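Long-range contact in sugar kinase, pfkB family (Thermotoga maritima, PDB 2AJR), which probably transfers a phosphate from ATP to a sugar phosphate such as fructose 1-phosphate, as a kinase of the pfkB family: residues 16-28 and 45-58. Numbering follows the deposited sequence.
Sequences TVTLNPALDREIF and KTQMSPGGKGINVS. With ACT (acetate ion), chain D.
Met48, a selenomethionine, lies across Arg25 at about a right angle. Its CB sits over one face of the guanidinium, 3.2 Å from Arg25 NH2; CG still touches NH2 and comes to 3.6 Å from Asp24 O; a bent chain then brings SE to 3.7 Å from Leu23 CD2, and CE ends near the same methyl. Arg25 starts with CG anti to its N (chi1 179°), then bends at chi2 and chi3, carrying the guanidinium across to strand 46-51, against Met48. It also makes a cation-pi contact with Phe123 of the second subunit, and an alanine here would probably uncover Met48 CB and cost that ring its cationic partner.

Strands 22-28 and 46-51 pair antiparallel from Ala22-Gly51 to Ile27-Thr46, with Phe28 N bonded to Lys45 O beyond. Glu26 O accepts two hydrogen bonds, from Gln47 N and Thr46 OG1 (3.0 Å), which approach from opposite faces of its carbonyl plane. On the other face of the sheet, Glu26 runs alongside Gln47 and receives a weak 3.3 Å bond at OE2 from Ser49 OG, while its OE1 takes the N-H of Lys310.

Past Gly52, the N-cap, helix 53-58 packs on strand 16-18. Thr16 OG1 and Ser58 OG share a 2.8 Å hydrogen bond. Gly51, Gly52 and Gly54, of the glycine-rich pfkB signature, admit this closeness: a CB on Gly51 would clash with Asp24 OD2, one on Gly52 with Thr18 CG2 and one on Gly54 with Thr18 OG1.

The chemistry divides by face: Arg25, Ile27 and Thr46 meet the second subunit, whereas Asp24 and Glu26, with Asn56 from the helix, line a polar pocket where Lys310 binds all three and an acetate, probably from the crystallisation liquor, sits. This is consistent with the family's sugar site, the small sheet probably being its lid.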
# COMPACT_ATOMS: atom_id res chain seq x y z
N THR A 16 -6.07 -1.96 26.10
CA THR A 16 -6.41 -1.17 24.92
C THR A 16 -7.19 -2.05 23.94
O THR A 16 -6.80 -3.20 23.68
CB THR A 16 -5.18 -0.55 24.20
OG1 THR A 16 -4.40 -1.58 23.57
CG2 THR A 16 -4.31 0.21 25.17
N VAL A 17 -8.28 -1.50 23.42
CA VAL A 17 -9.13 -2.19 22.47
C VAL A 17 -9.02 -1.47 21.14
O VAL A 17 -9.25 -0.28 21.07
CB VAL A 17 -10.58 -2.13 22.91
CG1 VAL A 17 -11.52 -2.63 21.78
CG2 VAL A 17 -10.75 -2.92 24.22
N THR A 18 -8.67 -2.21 20.10
CA THR A 18 -8.54 -1.67 18.75
C THR A 18 -9.28 -2.64 17.84
O THR A 18 -8.71 -3.61 17.36
CB THR A 18 -7.06 -1.59 18.31
OG1 THR A 18 -6.31 -0.87 19.29
CG2 THR A 18 -6.93 -0.95 16.95
N LEU A 19 -10.56 -2.40 17.62
CA LEU A 19 -11.35 -3.34 16.87
C LEU A 19 -10.92 -3.40 15.42
O LEU A 19 -11.13 -4.42 14.75
CB LEU A 19 -12.84 -3.01 17.00
CG LEU A 19 -13.40 -3.18 18.41
CD1 LEU A 19 -14.92 -3.19 18.39
CD2 LEU A 19 -12.87 -4.46 19.07
N ASN A 20 -10.30 -2.32 14.94
CA ASN A 20 -9.86 -2.21 13.55
C ASN A 20 -8.38 -1.80 13.43
O ASN A 20 -8.07 -0.71 12.99
CB ASN A 20 -10.77 -1.21 12.82
CG ASN A 20 -10.79 -1.41 11.29
OD1 ASN A 20 -10.21 -2.37 10.77
ND2 ASN A 20 -11.46 -0.50 10.58
N PRO A 21 -7.46 -2.70 13.80
CA PRO A 21 -6.05 -2.37 13.72
C PRO A 21 -5.57 -2.14 12.31
O PRO A 21 -6.25 -2.55 11.36
CB PRO A 21 -5.36 -3.64 14.23
CG PRO A 21 -6.40 -4.40 14.93
CD PRO A 21 -7.67 -4.09 14.23
N ALA A 22 -4.40 -1.53 12.16
CA ALA A 22 -3.82 -1.35 10.83
C ALA A 22 -2.31 -1.45 10.87
O ALA A 22 -1.70 -1.18 11.89
CB ALA A 22 -4.27 -0.03 10.23
N LEU A 23 -1.71 -1.89 9.76
CA LEU A 23 -0.31 -1.63 9.48
C LEU A 23 -0.23 -0.29 8.76
O LEU A 23 -0.85 -0.09 7.73
CB LEU A 23 0.26 -2.71 8.58
CG LEU A 23 0.52 -4.02 9.31
CD1 LEU A 23 0.68 -5.15 8.31
CD2 LEU A 23 1.75 -3.86 10.17
N ASP A 24 0.53 0.64 9.32
CA ASP A 24 0.70 1.94 8.72
C ASP A 24 1.94 1.89 7.85
O ASP A 24 3.03 1.61 8.34
CB ASP A 24 0.87 3.02 9.79
CG ASP A 24 -0.44 3.45 10.40
OD1 ASP A 24 -1.41 3.67 9.62
OD2 ASP A 24 -0.50 3.59 11.65
N ARG A 25 1.76 2.14 6.56
CA ARG A 25 2.89 2.35 5.67
C ARG A 25 3.06 3.84 5.41
O ARG A 25 2.29 4.43 4.64
CB ARG A 25 2.70 1.62 4.35
CG ARG A 25 3.91 1.86 3.40
CD ARG A 25 4.27 0.64 2.59
NE ARG A 25 4.96 -0.38 3.38
CZ ARG A 25 6.24 -0.35 3.73
NH1 ARG A 25 7.03 0.67 3.39
NH2 ARG A 25 6.75 -1.34 4.44
N GLU A 26 4.07 4.42 6.04
CA GLU A 26 4.43 5.83 5.84
C GLU A 26 5.48 5.95 4.74
O GLU A 26 6.46 5.21 4.68
CB GLU A 26 4.95 6.44 7.14
CG GLU A 26 4.04 6.28 8.40
CD GLU A 26 4.85 5.95 9.70
OE1 GLU A 26 5.46 6.90 10.28
OE2 GLU A 26 4.88 4.73 10.12
N ILE A 27 5.28 6.90 3.85
CA ILE A 27 6.16 7.13 2.73
C ILE A 27 6.41 8.62 2.71
O ILE A 27 5.46 9.40 2.77
CB ILE A 27 5.50 6.70 1.40
CG1 ILE A 27 4.87 5.31 1.55
CG2 ILE A 27 6.51 6.71 0.26
CD1 ILE A 27 3.82 5.02 0.51
N PHE A 28 7.67 9.02 2.62
CA PHE A 28 8.07 10.42 2.71
C PHE A 28 8.61 10.85 1.36
O PHE A 28 9.65 10.41 0.94
CB PHE A 28 9.10 10.61 3.83
CG PHE A 28 8.56 10.16 5.17
CD1 PHE A 28 7.71 10.99 5.90
CD2 PHE A 28 8.85 8.90 5.67
CE1 PHE A 28 7.17 10.56 7.13
CE2 PHE A 28 8.31 8.46 6.90
CZ PHE A 28 7.46 9.29 7.62
N LYS A 45 13.12 6.66 3.72
CA LYS A 45 11.97 7.48 3.30
C LYS A 45 10.69 6.65 3.29
O LYS A 45 9.66 7.06 2.74
CB LYS A 45 12.25 8.13 1.95
CG LYS A 45 13.19 9.31 2.10
CD LYS A 45 13.61 9.92 0.78
CE LYS A 45 14.78 10.90 0.98
NZ LYS A 45 14.54 11.77 2.17
N THR A 46 10.76 5.48 3.90
CA THR A 46 9.60 4.68 4.18
C THR A 46 9.70 4.11 5.59
O THR A 46 10.78 3.92 6.14
CB THR A 46 9.43 3.56 3.16
OG1 THR A 46 8.07 3.09 3.24
CG2 THR A 46 10.38 2.40 3.42
N GLN A 47 8.55 3.85 6.18
CA GLN A 47 8.46 3.35 7.53
C GLN A 47 7.22 2.48 7.60
O GLN A 47 6.19 2.80 7.00
CB GLN A 47 8.33 4.52 8.51
CG GLN A 47 8.63 4.19 9.97
CD GLN A 47 10.13 3.98 10.21
OE1 GLN A 47 10.65 2.87 10.05
NE2 GLN A 47 10.82 5.05 10.61
N MSE A 48 7.30 1.39 8.32
CA MSE A 48 6.16 0.53 8.46
C MSE A 48 6.02 0.06 9.89
O MSE A 48 6.99 -0.39 10.50
CB MSE A 48 6.27 -0.63 7.51
CG MSE A 48 4.93 -1.24 7.20
SE MSE A 48 4.69 -2.96 8.07
CE MSE A 48 5.81 -2.89 9.76
N SER A 49 4.82 0.17 10.43
CA SER A 49 4.64 -0.08 11.84
C SER A 49 3.21 -0.46 12.17
O SER A 49 2.30 -0.07 11.45
CB SER A 49 5.00 1.18 12.62
OG SER A 49 4.16 2.26 12.24
N PRO A 50 3.01 -1.20 13.27
CA PRO A 50 1.68 -1.45 13.78
C PRO A 50 0.97 -0.18 14.15
O PRO A 50 1.58 0.72 14.69
CB PRO A 50 1.94 -2.25 15.06
CG PRO A 50 3.23 -2.86 14.86
CD PRO A 50 4.03 -1.86 14.08
N GLY A 51 -0.33 -0.13 13.85
CA GLY A 51 -1.16 1.03 14.09
C GLY A 51 -2.59 0.67 14.42
O GLY A 51 -2.91 -0.48 14.72
N GLY A 52 -3.47 1.66 14.37
CA GLY A 52 -4.78 1.57 15.00
C GLY A 52 -4.66 2.32 16.31
O GLY A 52 -3.64 2.23 16.98
N LYS A 53 -5.69 3.06 16.66
CA LYS A 53 -5.56 4.01 17.77
C LYS A 53 -5.17 3.36 19.10
O LYS A 53 -4.27 3.86 19.78
CB LYS A 53 -6.84 4.85 17.88
CG LYS A 53 -7.03 5.75 16.64
CD LYS A 53 -8.17 6.79 16.74
CE LYS A 53 -7.69 8.18 16.32
NZ LYS A 53 -6.75 8.80 17.39
N GLY A 54 -5.80 2.25 19.46
CA GLY A 54 -5.52 1.60 20.73
C GLY A 54 -4.15 0.94 20.77
O GLY A 54 -3.48 0.89 21.81
N ILE A 55 -3.73 0.42 19.63
CA ILE A 55 -2.42 -0.16 19.48
C ILE A 55 -1.34 0.90 19.64
O ILE A 55 -0.32 0.65 20.29
CB ILE A 55 -2.31 -0.93 18.15
CG1 ILE A 55 -3.11 -2.24 18.28
CG2 ILE A 55 -0.85 -1.22 17.78
CD1 ILE A 55 -2.91 -3.21 17.15
N ASN A 56 -1.57 2.09 19.08
CA ASN A 56 -0.62 3.20 19.21
C ASN A 56 -0.56 3.65 20.68
O ASN A 56 0.50 4.04 21.18
CB ASN A 56 -0.97 4.41 18.31
CG ASN A 56 -0.86 4.13 16.79
OD1 ASN A 56 0.01 3.40 16.31
ND2 ASN A 56 -1.73 4.79 16.04
N VAL A 57 -1.71 3.59 21.37
CA VAL A 57 -1.75 3.91 22.80
C VAL A 57 -0.91 2.92 23.59
O VAL A 57 -0.17 3.32 24.47
CB VAL A 57 -3.19 3.97 23.36
CG1 VAL A 57 -3.19 4.04 24.89
CG2 VAL A 57 -3.93 5.16 22.78
N SER A 58 -1.00 1.63 23.26
CA SER A 58 -0.12 0.64 23.85
C SER A 58 1.35 0.93 23.59
O SER A 58 2.18 0.84 24.49
CB SER A 58 -0.45 -0.77 23.35
OG SER A 58 -1.66 -1.25 23.93
C ACT D . -4.02 4.74 12.34
O ACT D . -4.10 4.34 11.11
OXT ACT D . -2.88 4.81 12.90
CH3 ACT D . -5.23 5.08 13.16